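Local coordinates for protein endo-beta-mannanase (Opitutaceae bacterium TAV5, PDB 7BOB) that probably removes mannose units from the chain ends of beta-1,4-mannans and manno-oligosaccharides, as an exo-acting family 5 glycoside hydrolase of a termite hindgut bacterium, at residues 118-123 with 172-177; 305-310 with 359-364; 564-569 with 574-579. One frame throughout, in Å; residues are numbered along the deposited sequence.

Contact 1. Residues 118-123 with 172-177; sequences QNLFSD and HEWCRR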
loop_
_atom_site.group_PDB
_atom_site.type_symbol
_atom_site.label_atom_id
_atom_site.label_comp_id
_atom_site.label_asym_id
_atom_site.label_seq_id
_atom_site.Cartn_x
_atom_site.Cartn_y
_atom_site.Cartn_z
ATOM N N GLN A 118 -14.708 19.142 0.148
ATOM C CA GLN A 118 -15.359 19.409 1.422
ATOM C C GLN A 118 -15.793 18.089 2.035
ATOM O O GLN A 118 -16.768 17.473 1.586
ATOM C CB GLN A 118 -16.554 20.328 1.245
ATOM C CG GLN A 118 -16.215 21.772 0.907
ATOM C CD GLN A 118 -17.482 22.498 0.616
ATOM O OE1 GLN A 118 -17.919 22.539 -0.531
ATOM N NE2 GLN A 118 -18.146 22.976 1.669
ATOM N N ASN A 119 -15.067 17.680 3.065
ATOM C CA ASN A 119 -15.317 16.447 3.780
ATOM C C ASN A 119 -16.584 16.575 4.612
ATOM O O ASN A 119 -16.689 17.484 5.441
ATOM C CB ASN A 119 -14.122 16.135 4.674
ATOM C CG ASN A 119 -14.312 14.848 5.471
ATOM O OD1 ASN A 119 -15.017 14.829 6.478
ATOM N ND2 ASN A 119 -13.677 13.767 5.015
ATOM N N LEU A 120 -17.526 15.642 4.411
ATOM C CA LEU A 120 -18.832 15.730 5.064
ATOM C C LEU A 120 -18.703 15.935 6.570
ATOM O O LEU A 120 -19.495 16.665 7.175
ATOM C CB LEU A 120 -19.666 14.470 4.776
ATOM C CG LEU A 120 -21.045 14.428 5.468
ATOM C CD1 LEU A 120 -22.066 15.249 4.696
ATOM C CD2 LEU A 120 -21.576 12.999 5.718
ATOM N N PHE A 121 -17.695 15.323 7.191
ATOM C CA PHE A 121 -17.613 15.296 8.645
ATOM C C PHE A 121 -16.806 16.443 9.241
ATOM O O PHE A 121 -17.076 16.857 10.376
ATOM C CB PHE A 121 -16.990 13.971 9.109
ATOM C CG PHE A 121 -17.745 12.746 8.659
ATOM C CD1 PHE A 121 -19.079 12.564 9.012
ATOM C CD2 PHE A 121 -17.114 11.769 7.892
ATOM C CE1 PHE A 121 -19.777 11.423 8.611
ATOM C CE2 PHE A 121 -17.797 10.622 7.493
ATOM C CZ PHE A 121 -19.137 10.448 7.853
ATOM N N SER A 122 -15.797 16.944 8.531
ATOM C CA SER A 122 -14.836 17.870 9.114
ATOM C C SER A 122 -14.914 19.277 8.560
ATOM O O SER A 122 -14.482 20.214 9.239
ATOM C CB SER A 122 -13.414 17.361 8.876
ATOM O OG SER A 122 -13.254 17.179 7.485
ATOM N N ASP A 123 -15.384 19.439 7.330
ATOM C CA ASP A 123 -15.433 20.764 6.734
ATOM C C ASP A 123 -16.329 21.687 7.563
ATOM O O ASP A 123 -17.474 21.318 7.868
ATOM C CB ASP A 123 -15.952 20.716 5.302
ATOM C CG ASP A 123 -16.037 22.093 4.705
ATOM O OD1 ASP A 123 -14.984 22.759 4.694
ATOM O OD2 ASP A 123 -17.134 22.532 4.298
ATOM N N HIS A 172 -16.853 11.527 15.500
ATOM C CA HIS A 172 -17.553 11.579 16.779
ATOM C C HIS A 172 -18.228 12.928 16.972
ATOM O O HIS A 172 -19.393 12.993 17.399
ATOM C CB HIS A 172 -16.567 11.286 17.910
ATOM C CG HIS A 172 -17.166 11.301 19.284
ATOM N ND1 HIS A 172 -17.291 10.163 20.052
ATOM C CD2 HIS A 172 -17.624 12.321 20.046
ATOM C CE1 HIS A 172 -17.820 10.477 21.221
ATOM N NE2 HIS A 172 -18.032 11.782 21.242
ATOM N N GLU A 173 -17.520 14.019 16.623
ATOM C CA GLU A 173 -18.072 15.353 16.804
ATOM C C GLU A 173 -19.226 15.607 15.843
ATOM O O GLU A 173 -20.236 16.205 16.227
ATOM C CB GLU A 173 -16.968 16.407 16.633
ATOM C CG GLU A 173 -17.436 17.867 16.629
ATOM C CD GLU A 173 -18.084 18.301 17.958
ATOM O OE1 GLU A 173 -17.970 17.583 18.971
ATOM O OE2 GLU A 173 -18.717 19.371 17.995
ATOM N N TRP A 174 -19.095 15.172 14.588
ATOM C CA TRP A 174 -20.170 15.369 13.621
ATOM C C TRP A 174 -21.438 14.670 14.074
ATOM O O TRP A 174 -22.552 15.203 13.919
ATOM C CB TRP A 174 -19.735 14.836 12.264
ATOM C CG TRP A 174 -20.728 15.017 11.174
ATOM C CD1 TRP A 174 -20.821 16.084 10.322
ATOM C CD2 TRP A 174 -21.743 14.091 10.778
ATOM N NE1 TRP A 174 -21.840 15.878 9.427
ATOM C CE2 TRP A 174 -22.425 14.665 9.686
ATOM C CE3 TRP A 174 -22.143 12.835 11.239
ATOM C CZ2 TRP A 174 -23.490 14.027 9.050
ATOM C CZ3 TRP A 174 -23.201 12.200 10.604
ATOM C CH2 TRP A 174 -23.859 12.793 9.521
ATOM N N CYS A 175 -21.275 13.475 14.651
ATOM C CA CYS A 175 -22.409 12.693 15.122
ATOM C C CYS A 175 -23.091 13.387 16.294
ATOM O O CYS A 175 -24.320 13.471 16.346
ATOM C CB CYS A 175 -21.932 11.287 15.508
ATOM S SG CYS A 175 -23.201 10.167 16.124
ATOM N N ARG A 176 -22.294 13.908 17.235
ATOM C CA ARG A 176 -22.834 14.723 18.317
ATOM C C ARG A 176 -23.604 15.915 17.771
ATOM O O ARG A 176 -24.713 16.209 18.232
ATOM C CB ARG A 176 -21.706 15.209 19.240
ATOM C CG ARG A 176 -22.181 15.752 20.603
ATOM C CD ARG A 176 -21.080 16.541 21.332
ATOM N NE ARG A 176 -20.583 17.652 20.529
ATOM C CZ ARG A 176 -21.133 18.869 20.516
ATOM N NH1 ARG A 176 -22.195 19.134 21.274
ATOM N NH2 ARG A 176 -20.628 19.822 19.741
ATOM N N ARG A 177 -23.039 16.598 16.775
ATOM C CA ARG A 177 -23.682 17.802 16.258
ATOM C C ARG A 177 -24.971 17.477 15.517
ATOM O O ARG A 177 -25.964 18.196 15.655
ATOM C CB ARG A 177 -22.728 18.561 15.347
ATOM C CG ARG A 177 -21.592 19.264 16.083
ATOM C CD ARG A 177 -22.067 20.513 16.807
ATOM N NE ARG A 177 -22.936 21.339 15.974
ATOM C CZ ARG A 177 -22.518 22.341 15.203
ATOM N NH1 ARG A 177 -21.237 22.664 15.152
ATOM N NH2 ARG A 177 -23.390 23.034 14.490
HETATM O O HOH W 1 -22.146 17.655 7.136
#

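Contact 2. Residues 305-310 with 359-364; sequences ACREAG and RAETQR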
loop_
_atom_site.group_PDB
_atom_site.type_symbol
_atom_site.label_atom_id
_atom_site.label_comp_id
_atom_site.label_asym_id
_atom_site.label_seq_id
_atom_site.Cartn_x
_atom_site.Cartn_y
_atom_site.Cartn_z
ATOM N N ALA A 305 -31.737 -16.891 13.767
ATOM C CA ALA A 305 -30.451 -16.634 14.410
ATOM C C ALA A 305 -30.272 -15.148 14.726
ATOM O O ALA A 305 -29.816 -14.785 15.818
ATOM C CB ALA A 305 -29.310 -17.151 13.533
ATOM N N CYS A 306 -30.642 -14.265 13.795
ATOM C CA CYS A 306 -30.597 -12.843 14.123
ATOM C C CYS A 306 -31.498 -12.512 15.294
ATOM O O CYS A 306 -31.138 -11.686 16.142
ATOM C CB CYS A 306 -30.953 -11.997 12.908
ATOM S SG CYS A 306 -29.541 -11.993 11.787
ATOM N N ARG A 307 -32.666 -13.157 15.376
ATOM C CA ARG A 307 -33.540 -12.962 16.532
ATOM C C ARG A 307 -32.835 -13.396 17.814
ATOM O O ARG A 307 -32.751 -12.631 18.782
ATOM C CB ARG A 307 -34.846 -13.739 16.345
ATOM C CG ARG A 307 -35.940 -13.410 17.375
ATOM C CD ARG A 307 -36.667 -14.663 17.908
ATOM N NE ARG A 307 -37.460 -15.349 16.891
ATOM C CZ ARG A 307 -37.259 -16.610 16.505
ATOM N NH1 ARG A 307 -36.285 -17.348 17.045
ATOM N NH2 ARG A 307 -38.035 -17.139 15.566
ATOM N N GLU A 308 -32.308 -14.624 17.827
ATOM C CA GLU A 308 -31.596 -15.106 19.004
ATOM C C GLU A 308 -30.382 -14.242 19.316
ATOM O O GLU A 308 -30.059 -14.044 20.489
ATOM C CB GLU A 308 -31.193 -16.564 18.824
ATOM C CG GLU A 308 -32.416 -17.495 18.638
ATOM C CD GLU A 308 -33.317 -17.628 19.895
ATOM O OE1 GLU A 308 -33.304 -18.717 20.509
ATOM O OE2 GLU A 308 -34.071 -16.676 20.239
ATOM N N ALA A 309 -29.723 -13.694 18.286
ATOM C CA ALA A 309 -28.623 -12.764 18.524
ATOM C C ALA A 309 -29.098 -11.411 19.065
ATOM O O ALA A 309 -28.267 -10.606 19.500
ATOM C CB ALA A 309 -27.815 -12.556 17.233
ATOM N N GLY A 310 -30.399 -11.144 19.061
ATOM C CA GLY A 310 -30.934 -9.996 19.759
ATOM C C GLY A 310 -31.416 -8.842 18.905
ATOM O O GLY A 310 -31.662 -7.758 19.448
ATOM N N ARG A 359 -44.738 -11.927 10.288
ATOM C CA ARG A 359 -46.027 -12.125 10.942
ATOM C C ARG A 359 -45.852 -12.891 12.247
ATOM O O ARG A 359 -46.417 -12.507 13.272
ATOM C CB ARG A 359 -47.000 -12.821 9.987
ATOM C CG ARG A 359 -47.322 -11.942 8.729
ATOM C CD ARG A 359 -48.845 -11.839 8.426
ATOM N NE ARG A 359 -49.141 -11.329 7.078
ATOM C CZ ARG A 359 -49.173 -12.093 5.985
ATOM N NH1 ARG A 359 -48.916 -13.395 6.086
ATOM N NH2 ARG A 359 -49.466 -11.564 4.799
ATOM N N ALA A 360 -44.985 -13.911 12.251
ATOM C CA ALA A 360 -44.649 -14.597 13.498
ATOM C C ALA A 360 -44.096 -13.627 14.537
ATOM O O ALA A 360 -44.522 -13.629 15.699
ATOM C CB ALA A 360 -43.645 -15.711 13.224
ATOM N N GLU A 361 -43.161 -12.767 14.121
ATOM C CA GLU A 361 -42.488 -11.875 15.060
ATOM C C GLU A 361 -43.451 -10.883 15.694
ATOM O O GLU A 361 -43.324 -10.553 16.876
ATOM C CB GLU A 361 -41.353 -11.130 14.353
ATOM C CG GLU A 361 -40.040 -11.888 14.397
ATOM C CD GLU A 361 -39.666 -12.333 15.803
ATOM O OE1 GLU A 361 -39.103 -11.508 16.571
ATOM O OE2 GLU A 361 -39.934 -13.506 16.137
ATOM N N THR A 362 -44.405 -10.375 14.935
ATOM C CA THR A 362 -45.274 -9.378 15.533
ATOM C C THR A 362 -46.371 -10.013 16.400
ATOM O O THR A 362 -46.840 -9.373 17.353
ATOM C CB THR A 362 -45.827 -8.463 14.430
ATOM O OG1 THR A 362 -46.347 -9.254 13.357
ATOM C CG2 THR A 362 -44.679 -7.554 13.882
ATOM N N GLN A 363 -46.736 -11.276 16.145
ATOM C CA GLN A 363 -47.578 -11.995 17.100
ATOM C C GLN A 363 -46.797 -12.416 18.342
ATOM O O GLN A 363 -47.381 -12.517 19.426
ATOM C CB GLN A 363 -48.234 -13.207 16.431
ATOM C CG GLN A 363 -48.694 -12.910 15.016
ATOM C CD GLN A 363 -50.108 -13.381 14.694
ATOM O OE1 GLN A 363 -50.984 -13.414 15.567
ATOM N NE2 GLN A 363 -50.342 -13.733 13.420
ATOM N N ARG A 364 -45.486 -12.637 18.216
ATOM C CA ARG A 364 -44.656 -12.862 19.398
ATOM C C ARG A 364 -44.707 -11.663 20.341
ATOM O O ARG A 364 -44.889 -11.827 21.552
ATOM C CB ARG A 364 -43.205 -13.166 18.982
ATOM C CG ARG A 364 -42.317 -13.824 20.073
ATOM C CD ARG A 364 -40.864 -14.160 19.594
ATOM N NE ARG A 364 -40.130 -12.951 19.192
ATOM C CZ ARG A 364 -38.990 -12.522 19.738
ATOM N NH1 ARG A 364 -38.413 -13.219 20.718
ATOM N NH2 ARG A 364 -38.423 -11.391 19.297
#

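Contact 3. Residues 564-569 with 574-579; sequences SQWPDR and ASWSAW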
loop_
_atom_site.group_PDB
_atom_site.type_symbol
_atom_site.label_atom_id
_atom_site.label_comp_id
_atom_site.label_asym_id
_atom_site.label_seq_id
_atom_site.Cartn_x
_atom_site.Cartn_y
_atom_site.Cartn_z
ATOM N N SER A 564 -5.083 -19.150 6.735
ATOM C CA SER A 564 -4.083 -19.285 5.671
ATOM C C SER A 564 -4.280 -20.538 4.833
ATOM O O SER A 564 -3.747 -20.609 3.721
ATOM C CB SER A 564 -2.655 -19.268 6.250
ATOM O OG SER A 564 -2.365 -20.472 6.956
ATOM N N GLN A 565 -5.014 -21.535 5.330
ATOM C CA GLN A 565 -5.296 -22.754 4.578
ATOM C C GLN A 565 -6.716 -22.775 4.031
ATOM O O GLN A 565 -7.274 -23.852 3.770
ATOM C CB GLN A 565 -4.997 -23.993 5.432
ATOM C CG GLN A 565 -3.581 -23.962 6.090
ATOM C CD GLN A 565 -2.433 -23.829 5.067
ATOM O OE1 GLN A 565 -1.644 -22.872 5.101
ATOM N NE2 GLN A 565 -2.360 -24.782 4.145
ATOM N N TRP A 566 -7.271 -21.588 3.793
ATOM C CA TRP A 566 -8.619 -21.455 3.255
ATOM C C TRP A 566 -8.884 -22.246 1.978
ATOM O O TRP A 566 -9.996 -22.797 1.855
ATOM C CB TRP A 566 -8.941 -19.976 3.023
ATOM C CG TRP A 566 -10.412 -19.706 3.100
ATOM C CD1 TRP A 566 -11.228 -19.297 2.085
ATOM C CD2 TRP A 566 -11.250 -19.876 4.247
ATOM N NE1 TRP A 566 -12.518 -19.171 2.540
ATOM C CE2 TRP A 566 -12.556 -19.528 3.865
ATOM C CE3 TRP A 566 -11.015 -20.269 5.569
ATOM C CZ2 TRP A 566 -13.626 -19.573 4.753
ATOM C CZ3 TRP A 566 -12.069 -20.309 6.443
ATOM C CH2 TRP A 566 -13.364 -19.961 6.036
ATOM N N PRO A 567 -7.971 -22.334 1.001
ATOM C CA PRO A 567 -8.295 -23.098 -0.217
ATOM C C PRO A 567 -8.566 -24.572 0.027
ATOM O O PRO A 567 -9.224 -25.202 -0.812
ATOM C CB PRO A 567 -7.055 -22.893 -1.099
ATOM C CG PRO A 567 -6.524 -21.580 -0.655
ATOM C CD PRO A 567 -6.690 -21.625 0.843
ATOM N N ASP A 568 -8.089 -25.148 1.133
ATOM C CA ASP A 568 -8.393 -26.527 1.490
ATOM C C ASP A 568 -9.528 -26.618 2.512
ATOM O O ASP A 568 -9.653 -27.622 3.224
ATOM C CB ASP A 568 -7.129 -27.226 1.999
ATOM C CG ASP A 568 -6.084 -27.428 0.892
ATOM O OD1 ASP A 568 -6.414 -28.082 -0.123
ATOM O OD2 ASP A 568 -4.941 -26.921 1.023
ATOM N N ARG A 569 -10.376 -25.592 2.566
ATOM C CA ARG A 569 -11.443 -25.510 3.561
ATOM C C ARG A 569 -12.318 -26.768 3.603
ATOM O O ARG A 569 -12.668 -27.265 4.688
ATOM C CB ARG A 569 -12.293 -24.278 3.247
ATOM C CG ARG A 569 -13.328 -23.970 4.267
ATOM C CD ARG A 569 -14.399 -23.002 3.752
ATOM N NE ARG A 569 -15.581 -23.191 4.582
ATOM C CZ ARG A 569 -16.790 -22.689 4.360
ATOM N NH1 ARG A 569 -17.036 -21.912 3.309
ATOM N NH2 ARG A 569 -17.762 -22.980 5.220
ATOM N N ALA A 574 -13.675 -29.766 9.315
ATOM C CA ALA A 574 -14.103 -30.605 10.437
ATOM C C ALA A 574 -13.041 -30.646 11.528
ATOM O O ALA A 574 -13.349 -30.519 12.719
ATOM C CB ALA A 574 -14.423 -32.022 9.958
ATOM N N SER A 575 -11.778 -30.785 11.138
ATOM C CA SER A 575 -10.719 -30.816 12.138
ATOM C C SER A 575 -10.498 -29.434 12.753
ATOM O O SER A 575 -10.260 -29.321 13.964
ATOM C CB SER A 575 -9.436 -31.382 11.527
ATOM O OG SER A 575 -8.935 -30.557 10.501
ATOM N N TRP A 576 -10.604 -28.365 11.953
ATOM C CA TRP A 576 -10.562 -27.025 12.539
ATOM C C TRP A 576 -11.544 -26.919 13.701
ATOM O O TRP A 576 -11.198 -26.472 14.802
ATOM C CB TRP A 576 -10.884 -25.959 11.483
ATOM C CG TRP A 576 -9.894 -25.874 10.373
ATOM C CD1 TRP A 576 -8.670 -26.492 10.311
ATOM C CD2 TRP A 576 -10.040 -25.149 9.148
ATOM N NE1 TRP A 576 -8.052 -26.192 9.126
ATOM C CE2 TRP A 576 -8.866 -25.367 8.393
ATOM C CE3 TRP A 576 -11.048 -24.329 8.615
ATOM C CZ2 TRP A 576 -8.668 -24.788 7.135
ATOM C CZ3 TRP A 576 -10.862 -23.768 7.365
ATOM C CH2 TRP A 576 -9.674 -23.989 6.639
ATOM N N SER A 577 -12.775 -27.355 13.478
ATOM C CA SER A 577 -13.779 -27.226 14.518
ATOM C C SER A 577 -13.514 -28.223 15.649
ATOM O O SER A 577 -13.646 -27.893 16.831
ATOM C CB SER A 577 -15.154 -27.409 13.880
ATOM O OG SER A 577 -16.155 -27.663 14.828
ATOM N N ALA A 578 -13.081 -29.433 15.308
ATOM C CA ALA A 578 -12.723 -30.397 16.346
ATOM C C ALA A 578 -11.598 -29.879 17.242
ATOM O O ALA A 578 -11.515 -30.267 18.412
ATOM C CB ALA A 578 -12.320 -31.726 15.705
ATOM N N TRP A 579 -10.743 -28.991 16.717
ATOM C CA TRP A 579 -9.675 -28.403 17.524
ATOM C C TRP A 579 -10.227 -27.711 18.767
ATOM O O TRP A 579 -9.722 -27.917 19.879
ATOM C CB TRP A 579 -8.860 -27.404 16.697
ATOM C CG TRP A 579 -7.859 -26.671 17.541
ATOM C CD1 TRP A 579 -8.045 -25.486 18.191
ATOM C CD2 TRP A 579 -6.517 -27.100 17.859
ATOM N NE1 TRP A 579 -6.899 -25.139 18.877
ATOM C CE2 TRP A 579 -5.952 -26.117 18.693
ATOM C CE3 TRP A 579 -5.754 -28.227 17.526
ATOM C CZ2 TRP A 579 -4.654 -26.215 19.190
ATOM C CZ3 TRP A 579 -4.461 -28.328 18.019
ATOM C CH2 TRP A 579 -3.928 -27.330 18.845
#

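Contact 1. Residues 118-123 with 172-177
The indole of Trp174 lies against the edge of the Phe121 ring, which drives its CD1 corner onto one indole face in a T-shaped (edge-to-face) pair. The two six-membered rings have centroids 5.1 Å apart and planes at 82°. Phe121 CD1 sits 3.5 Å from Trp174 CD2, toward the rim of the indole, and Phe121 CE1 follows at 3.8 Å from Trp174 CE3. The CB of Trp174 already points toward the loop, and chi1 of -178° carries the indole on in that direction.

Further round the indole, Leu120 CD2 packs 4.0 Å from Trp174 CZ2. The carbonyl O of Leu120 approaches Trp174 NE1, but the angle is too poor for a direct bond. A water at the indole edge, in its plane, makes the link instead: it accepts from Trp174 NE1 at 2.9 Å and donates to Leu120 O at 2.8 Å, so both polar atoms are satisfied inside a buried contact.

Within the loop, Asn119 OD1 accepts from the backbone N of Phe121 (2.8 Å), an Asx turn, and from that of Ser122, the two donors arriving from opposite faces of the amide plane.

All of this sits where the loop after strand 107-108 turns into helix 124-141, with Asp123 as N-cap bonding to Met126 N. Asp162, at the start of helix 162-165, takes the Leu120 N-H, and Phe100 of strand 94-101 meets Trp174 edge-to-face, so helix 168-183 is joined to both loop and strand.

Contact 2. Residues 305-310 with 359-364
Arg307 carries the first segment's side of the contact, pointing from the last turn of its helix toward Glu361 and Arg364. A chi1 of -170° sets Arg307 CG opposite its own N, and bends further out swing the guanidinium round so that NE faces the carboxylate of Glu361. Arg307 NE donates to Glu361 OE2 at 3.2 Å with an N-H...O angle of 162°, a fairly straight hydrogen bond within a salt bridge. The acceptor lies in the guanidinium plane, whereas the donor comes down on the carboxylate from well above its plane.

The aliphatic part of Arg307 is used as well. Its CD stands over the centre of one face of the Arg364 guanidinium, 3.6 Å from Arg364 NH1, and Arg307 CG lies 3.7 Å from Arg364 NH2. This brings two positive groups close, with Arg307 NE 4.3 Å from Arg364 NE; the Glu361 carboxylate beside both probably offsets the repulsion. Glu361 OE1 takes weak, bent bonds from both NE and NH2 of Arg364 (NH2 at 2.8 Å), so the two arginines share the one carboxylate.

Next along, Glu308 joins the network by a long salt bridge, its OE2 3.9 Å from Arg307 NH1 and near the guanidinium plane. Gly310 then ends the helix in a Schellman motif: with positive phi, its N bonds back to Arg307 O and, weakly, to Cys306 O.

The four charged residues bridge the ends of helices 292-309 and 352-364. Arg307 and Glu361 both touch Tyr314 of strand 311-316, while Cys306 and Ala309 pack on helix 258-272.

Contact 3. Residues 564-569 with 574-579
Trp576 puts the outer corner of its benzo ring into the bend made by Gln565, Trp566 and Arg569. At its edge, in the ring plane, lies the carbonyl O of Gln565, 3.7 Å from Trp576 CH2. The indole of Trp566 runs nearly parallel to it, the planes 19° apart, but the two are slid so far that they hardly overlap; the six-membered centroids are 5.9 Å apart and the nearest atoms are Trp566 CZ3 and Trp576 CZ3 at 3.8 Å. Arg569 CD lies over one face of Trp566, 3.7 Å above the plane and toward the rim.

With chi1 at -173°, Arg569 CG comes to 4.0 Å from Trp576 CZ3. From there the extended chain carries the charged end on to salt bridges with Asp257 and Glu573, while Trp566 NE1 bonds to Gln251 O. Trp576 also stacks on Phe562.

Two helices joined by a short turn make up this C-terminal end of the second domain: helix 558-564 passes through a 3-10 turn at 566-567 into helix 569-583, whose Trp576 packs back on the turn and on Leu419 of helix 406-422. Gln251 and Asp257, from the barrel part of the chain, meet it too.

How the contacts relate
From the N terminus, contact 1 first closes a loop that includes helix 124-141 and strand 151-154, and brings helix 168-183 to strand 94-101 of the eight-stranded parallel sheet that forms the (beta/alpha)8 barrel of family 5. Contact 2 follows, joining helix 292-309 to helix 352-364 across the last barrel strand, 311-316; its centre is about 35 Å from that of contact 1, on the opposite side of the chain's centre. Contact 3 closes a very short loop after the last strand of the mixed sheet, 549-554, tying helices 558-564 and 569-583 together. All three are in series, none enclosing or crossing another, and the nearest atoms of contacts 2 and 3 remain about 15 Å apart.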